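Local coordinates for Arf-GAP with coiled-coil, ANK repeat and PH domain-containing protein 2 (Homo sapiens, PDB 6IF3), which activates the GTPase activity of the small G protein ARF6 and uses its ankyrin repeats, the part present here, to interact with RAB35, at residues Q73-V76 with Q77-P81; L88-T91 with G92-C95; C61-L64 with L65-A69. All coordinates share one frame; numbering follows the deposited sequence.

Interaction 1 (Q73-V76 with Q77-P81)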
loop_
_atom_site.group_PDB
_atom_site.type_symbol
_atom_site.label_atom_id
_atom_site.label_comp_id
_atom_site.label_asym_id
_atom_site.label_seq_id
_atom_site.Cartn_x
_atom_site.Cartn_y
_atom_site.Cartn_z
ATOM N N GLN A 73 3.094 3.492 23.271
ATOM C CA GLN A 73 3.484 4.503 24.260
ATOM C C GLN A 73 4.503 5.449 23.655
ATOM O O GLN A 73 5.512 5.011 23.061
ATOM C CB GLN A 73 4.057 3.859 25.533
ATOM C CG GLN A 73 4.387 4.904 26.616
ATOM C CD GLN A 73 4.827 4.242 27.882
ATOM O OE1 GLN A 73 4.323 3.168 28.228
ATOM N NE2 GLN A 73 5.796 4.838 28.558
ATOM N N ARG A 74 4.261 6.740 23.834
ATOM C CA ARG A 74 5.049 7.787 23.182
ATOM C C ARG A 74 6.117 8.397 24.060
ATOM O O ARG A 74 5.948 8.495 25.299
ATOM C CB ARG A 74 4.114 8.930 22.722
ATOM C CG ARG A 74 2.884 8.468 21.930
ATOM C CD ARG A 74 1.872 9.564 21.903
ATOM N NE ARG A 74 0.592 9.257 21.270
ATOM C CZ ARG A 74 0.170 9.834 20.141
ATOM N NH1 ARG A 74 0.975 10.679 19.519
ATOM N NH2 ARG A 74 -1.057 9.599 19.659
ATOM N N ASP A 75 7.180 8.887 23.415
ATOM C CA ASP A 75 8.116 9.788 24.112
ATOM C C ASP A 75 7.494 11.185 24.271
ATOM O O ASP A 75 6.323 11.419 23.881
ATOM C CB ASP A 75 9.478 9.866 23.400
ATOM C CG ASP A 75 9.399 10.426 21.989
ATOM O OD1 ASP A 75 8.467 11.194 21.684
ATOM O OD2 ASP A 75 10.335 10.131 21.193
ATOM N N VAL A 76 8.248 12.116 24.862
ATOM C CA VAL A 76 7.672 13.397 25.211
ATOM C C VAL A 76 7.380 14.267 23.977
ATOM O O VAL A 76 6.624 15.234 24.084
ATOM C CB VAL A 76 8.582 14.129 26.252
ATOM C CG1 VAL A 76 9.767 14.821 25.612
ATOM C CG2 VAL A 76 7.766 15.123 27.125
ATOM N N GLN A 77 7.926 13.871 22.820
ATOM C CA GLN A 77 7.623 14.535 21.547
ATOM C C GLN A 77 6.416 13.901 20.858
ATOM O O GLN A 77 6.090 14.257 19.718
ATOM C CB GLN A 77 8.843 14.479 20.614
ATOM C CG GLN A 77 9.931 15.514 20.987
ATOM C CD GLN A 77 10.839 15.045 22.111
ATOM O OE1 GLN A 77 11.078 13.845 22.268
ATOM N NE2 GLN A 77 11.360 16.002 22.900
ATOM N N GLY A 78 5.771 12.971 21.563
ATOM C CA GLY A 78 4.574 12.287 21.079
ATOM C C GLY A 78 4.836 11.183 20.075
ATOM O O GLY A 78 3.906 10.768 19.345
ATOM N N ARG A 79 6.076 10.695 20.037
ATOM C CA ARG A 79 6.493 9.707 19.044
ATOM C C ARG A 79 6.559 8.328 19.665
ATOM O O ARG A 79 7.336 8.136 20.614
ATOM C CB ARG A 79 7.865 10.076 18.473
ATOM C CG ARG A 79 7.865 11.428 17.759
ATOM C CD ARG A 79 9.263 11.976 17.570
ATOM N NE ARG A 79 9.208 13.196 16.771
ATOM C CZ ARG A 79 10.099 14.177 16.811
ATOM N NH1 ARG A 79 11.135 14.103 17.644
ATOM N NH2 ARG A 79 9.948 15.240 16.018
ATOM N N GLY A 80 5.803 7.366 19.125
ATOM C CA GLY A 80 5.838 5.990 19.596
ATOM C C GLY A 80 6.794 5.131 18.794
ATOM O O GLY A 80 7.492 5.625 17.936
ATOM N N PRO A 81 6.867 3.843 19.122
ATOM C CA PRO A 81 7.743 2.871 18.465
ATOM C C PRO A 81 7.530 2.869 16.949
ATOM O O PRO A 81 8.525 2.850 16.212
ATOM C CB PRO A 81 7.325 1.546 19.104
ATOM C CG PRO A 81 6.928 1.956 20.531
ATOM C CD PRO A 81 6.212 3.280 20.322
HETATM O O HOH W 1 11.703 12.191 19.927
#
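Asp75 OD1 draws together two backbone amides beyond it in the loop, accepting a bond from Arg79 N at 2.9 Å and a weak one from Gln77 N at 3.0 Å. The surrounding chain is the hairpin-like loop of an ankyrin array, running from the end of the first ankyrin repeat into the second, and it folds back through a type I beta turn from Asp75 to Gly78. Gly78 N closes this turn on Asp75 O (2.8 Å), and the nearly straight bond from Asp75 N to Arg79 O (2.9 Å, 170° at the hydrogen) ties its two arms together. The carboxylate enters the loop because CG of Asp75 is placed between its backbone N and carbonyl carbon (chi1 62°). Arg79 N then meets OD1 from above the carboxylate plane, 49° out of it. The other oxygen, OD2, accepts from His84 of helix 81-88 and from a water. That water also donates to Gln77 OE1 and accepts from Arg79 NH1, so three side chains share it, while Arg79 NE forms a salt bridge with Asp108. With an alanine here, the amide of Arg79 would probably lose its acceptor, and the water and His84 would be left without the carboxylate they meet. Val76 CG1 lies against the amide of Gln77, whose chain bends at chi2 and whose NE2 is bonded to Asn44. On the arm leading into the turn, Arg74, also bonded to Thr107 O, extends across Gly78 and donates from NH1 to Gly78 O at 2.9 Å.

Interaction 2 (L88-T91 with G92-C95); sequences LGHT and GQVC
His90 and Gln93 run side by side and point the same way, with the imidazole and amide planes turned 78° against each other. Both side chains leave the backbone with CG opposite the carbonyl carbon (chi1 -67° in each), and the extended chain of Gln93 carries its amide to the edge of the ring. There His90 ND1 donates to Gln93 OE1 at 2.9 Å. The oxygen lies in the ring plane, whereas ND1 stands above the plane of the amide, 52° out of it. The same oxygen also rests 3.3 Å from His90 CB, so it sits along the base of the imidazole as well as at its nitrogen. One face of the ring carries Leu88 CB, 3.6 Å above the plane and over its centre. This face contact and the edge bond together limit how far the imidazole can turn. The pair marks the sharp reversal between the two helices of the second ankyrin repeat: helix 81-88 ends in a Schellman motif with Gly89 at positive phi, His90 is the centre of an inverse gamma turn, and the same histidine is the N-cap of helix 91-99. Its carbonyl receives the new helix, Val94 N bonding to His90 O at 3.0 Å, and Cys95 N continues the pattern to Thr91 O, also at 3.0 Å. Val94 turns CG2 over His90 O (3.4 Å), while its side chain packs on Leu82, Ala85 and Thr86 of the preceding helix. Thr91 and Cys95 instead touch Leu129 of helix 124-141 and Phe161 of helix 157-161. Gln93 NE2, the other branch of the amide, makes a weak hydrogen bond to Ser57 O.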
loop_
_atom_site.group_PDB
_atom_site.type_symbol
_atom_site.label_atom_id
_atom_site.label_comp_id
_atom_site.label_asym_id
_atom_site.label_seq_id
_atom_site.Cartn_x
_atom_site.Cartn_y
_atom_site.Cartn_z
ATOM N N LEU A 88 13.560 5.582 10.955
ATOM C CA LEU A 88 14.859 4.919 10.762
ATOM C C LEU A 88 14.871 3.927 9.585
ATOM O O LEU A 88 15.933 3.423 9.216
ATOM C CB LEU A 88 15.274 4.211 12.042
ATOM C CG LEU A 88 15.503 5.188 13.197
ATOM C CD1 LEU A 88 15.838 4.400 14.437
ATOM C CD2 LEU A 88 16.634 6.167 12.908
ATOM N N GLY A 89 13.705 3.667 8.980
ATOM C CA GLY A 89 13.626 2.771 7.820
ATOM C C GLY A 89 13.648 1.308 8.233
ATOM O O GLY A 89 14.008 0.431 7.449
ATOM N N HIS A 90 13.273 1.044 9.484
ATOM C CA HIS A 90 13.238 -0.329 10.004
ATOM C C HIS A 90 11.979 -1.082 9.592
ATOM O O HIS A 90 11.002 -1.231 10.369
ATOM C CB HIS A 90 13.364 -0.302 11.523
ATOM C CG HIS A 90 14.695 0.183 11.985
ATOM N ND1 HIS A 90 14.999 0.386 13.320
ATOM C CD2 HIS A 90 15.817 0.505 11.293
ATOM C CE1 HIS A 90 16.250 0.796 13.425
ATOM N NE2 HIS A 90 16.769 0.886 12.212
ATOM N N THR A 91 12.006 -1.565 8.353
ATOM C CA THR A 91 10.842 -2.190 7.736
ATOM C C THR A 91 10.298 -3.379 8.540
ATOM O O THR A 91 9.079 -3.513 8.726
ATOM C CB THR A 91 11.179 -2.653 6.325
ATOM O OG1 THR A 91 11.773 -1.566 5.579
ATOM C CG2 THR A 91 9.915 -3.091 5.615
ATOM N N GLY A 92 11.191 -4.209 9.060
ATOM C CA GLY A 92 10.748 -5.382 9.812
ATOM C C GLY A 92 10.030 -4.992 11.103
ATOM O O GLY A 92 9.000 -5.592 11.436
ATOM N N GLN A 93 10.563 -4.006 11.809
ATOM C CA GLN A 93 9.901 -3.510 13.006
ATOM C C GLN A 93 8.561 -2.871 12.680
ATOM O O GLN A 93 7.613 -3.029 13.442
ATOM C CB GLN A 93 10.790 -2.515 13.763
ATOM C CG GLN A 93 12.032 -3.162 14.362
ATOM C CD GLN A 93 12.993 -2.126 14.942
ATOM O OE1 GLN A 93 12.841 -0.925 14.718
ATOM N NE2 GLN A 93 13.982 -2.600 15.694
ATOM N N VAL A 94 8.462 -2.156 11.556
ATOM C CA VAL A 94 7.164 -1.592 11.126
ATOM C C VAL A 94 6.141 -2.734 10.936
ATOM O O VAL A 94 5.001 -2.676 11.395
ATOM C CB VAL A 94 7.324 -0.765 9.823
ATOM C CG1 VAL A 94 5.952 -0.433 9.186
ATOM C CG2 VAL A 94 8.089 0.533 10.136
ATOM N N CYS A 95 6.553 -3.809 10.278
ATOM C CA CYS A 95 5.660 -4.921 10.039
ATOM C C CYS A 95 5.178 -5.549 11.361
ATOM O O CYS A 95 3.990 -5.776 11.537
ATOM C CB CYS A 95 6.349 -5.971 9.170
ATOM S SG CYS A 95 5.261 -7.256 8.630
#

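Interaction 3 (C61-L64 with L65-A69)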
loop_
_atom_site.group_PDB
_atom_site.type_symbol
_atom_site.label_atom_id
_atom_site.label_comp_id
_atom_site.label_asym_id
_atom_site.label_seq_id
_atom_site.Cartn_x
_atom_site.Cartn_y
_atom_site.Cartn_z
ATOM N N CYS A 61 12.377 -6.129 20.209
ATOM C CA CYS A 61 11.012 -5.599 20.171
ATOM C C CYS A 61 10.008 -6.688 20.519
ATOM O O CYS A 61 9.081 -6.469 21.330
ATOM C CB CYS A 61 10.696 -5.033 18.780
ATOM S SG CYS A 61 11.679 -3.567 18.366
ATOM N N GLU A 62 10.172 -7.862 19.906
ATOM C CA GLU A 62 9.272 -8.988 20.160
ATOM C C GLU A 62 9.259 -9.316 21.649
ATOM O O GLU A 62 8.192 -9.428 22.270
ATOM C CB GLU A 62 9.699 -10.233 19.363
ATOM C CG GLU A 62 9.654 -10.091 17.847
ATOM C CD GLU A 62 10.344 -11.260 17.147
ATOM O OE1 GLU A 62 11.124 -11.982 17.821
ATOM O OE2 GLU A 62 10.105 -11.472 15.930
ATOM N N PHE A 63 10.446 -9.443 22.250
ATOM C CA PHE A 63 10.547 -9.798 23.676
ATOM C C PHE A 63 9.795 -8.801 24.575
ATOM O O PHE A 63 9.049 -9.198 25.489
ATOM C CB PHE A 63 12.029 -9.873 24.061
ATOM C CG PHE A 63 12.279 -10.226 25.495
ATOM C CD1 PHE A 63 12.373 -11.544 25.880
ATOM C CD2 PHE A 63 12.441 -9.225 26.457
ATOM C CE1 PHE A 63 12.625 -11.900 27.211
ATOM C CE2 PHE A 63 12.688 -9.572 27.801
ATOM C CZ PHE A 63 12.776 -10.902 28.171
ATOM N N LEU A 64 9.983 -7.516 24.317
ATOM C CA LEU A 64 9.296 -6.496 25.099
ATOM C C LEU A 64 7.777 -6.591 24.943
ATOM O O LEU A 64 7.043 -6.559 25.918
ATOM C CB LEU A 64 9.796 -5.113 24.695
ATOM C CG LEU A 64 11.212 -4.843 25.203
ATOM C CD1 LEU A 64 11.772 -3.548 24.588
ATOM C CD2 LEU A 64 11.208 -4.726 26.770
ATOM N N LEU A 65 7.292 -6.750 23.719
ATOM C CA LEU A 65 5.853 -6.908 23.489
ATOM C C LEU A 65 5.294 -8.143 24.195
ATOM O O LEU A 65 4.201 -8.102 24.755
ATOM C CB LEU A 65 5.564 -6.987 21.983
ATOM C CG LEU A 65 5.786 -5.677 21.238
ATOM C CD1 LEU A 65 5.674 -5.884 19.706
ATOM C CD2 LEU A 65 4.842 -4.569 21.705
ATOM N N GLN A 66 6.059 -9.241 24.170
ATOM C CA GLN A 66 5.653 -10.485 24.828
ATOM C C GLN A 66 5.622 -10.321 26.336
ATOM O O GLN A 66 4.978 -11.089 27.025
ATOM C CB GLN A 66 6.607 -11.618 24.468
ATOM C CG GLN A 66 6.471 -12.068 23.038
ATOM C CD GLN A 66 7.642 -12.917 22.600
ATOM O OE1 GLN A 66 8.548 -13.210 23.390
ATOM N NE2 GLN A 66 7.646 -13.300 21.332
ATOM N N ASN A 67 6.326 -9.310 26.841
ATOM C CA ASN A 67 6.373 -9.103 28.287
ATOM C C ASN A 67 5.585 -7.847 28.707
ATOM O O ASN A 67 5.787 -7.307 29.792
ATOM C CB ASN A 67 7.829 -9.041 28.755
ATOM C CG ASN A 67 8.468 -10.401 28.785
ATOM O OD1 ASN A 67 8.334 -11.111 29.763
ATOM N ND2 ASN A 67 9.135 -10.791 27.700
ATOM N N GLY A 68 4.673 -7.422 27.846
ATOM C CA GLY A 68 3.644 -6.450 28.181
ATOM C C GLY A 68 3.878 -5.008 27.764
ATOM O O GLY A 68 3.163 -4.106 28.226
ATOM N N ALA A 69 4.861 -4.777 26.902
ATOM C CA ALA A 69 5.109 -3.411 26.438
ATOM C C ALA A 69 3.904 -2.867 25.708
ATOM O O ALA A 69 3.275 -3.578 24.913
ATOM C CB ALA A 69 6.326 -3.335 25.522
#
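Leu64 O, near the end of helix 58-66, accepts two backbone amides, Asn67 N and Ala69 N, each at 3.0 Å and from opposite faces of the carbonyl plane. The second of these is the outer bond of a Schellman motif; the inner one joins Gly68 N to Leu65 O at 3.2 Å, with Gly68 at positive phi as the residue that reverses the chain. Before this end the regular helical ladder still holds, Leu65 N reaching Cys61 O and Gln66 N reaching Glu62 O.

A side-chain bond supplements the backbone set. Asn67 ND2 donates to Phe63 O at 2.7 Å, almost straight at 169°, with the oxygen in the plane of the amide. Asn67 N makes only a weak bond to the same carbonyl, so the side chain supplies the stronger bond to it.

The amide also meets an aromatic face. The phenyl of Phe63, with CG anti to the backbone N (chi1 180°), crosses the Asn67 side chain at a slant, and ND2 sits 3.5 Å above the ring plane, over its centre. Ring and amide planes are inclined by 41°, so the amide leans over the ring rather than stacking flat on it.

The apolar contact is that of Leu64 CB with Ala69 CB, which approach to 4.0 Å across the Schellman turn. Separately, side-chain carbons rest on carbonyl oxygens of the preceding turn, Leu65 CG on Cys61 O and Gln66 CG 3.2 Å from Glu62 O.

Within the ankyrin array, helix 58-66 lies among three others: Phe63 and Leu64 meet helix 23-31, Cys61, Leu64 and Leu65 meet helix 48-55, and Cys61 and Leu65 also pack on helix 91-99.

How the interactions relate
The three contacts follow one another along the ankyrin array: interaction 3 ends the second helix of the first repeat, interaction 1 is the loop leading into the second, and interaction 2 is the reversal between that repeat's helices. Their centres form a nearly even triangle, 16 Å from interaction 2 to each of the others and 17 Å between interactions 1 and 3. Interactions 2 and 3 touch directly, Gln93 NE2 packing 3.7 Å from Cys61 SG, which joins adjacent repeats. Interaction 1 stays about 6 Å from interaction 2 at the nearest atoms. No ligand or catalytic site belongs to these segments; all lie in the ankyrin region required for RAB35 interaction.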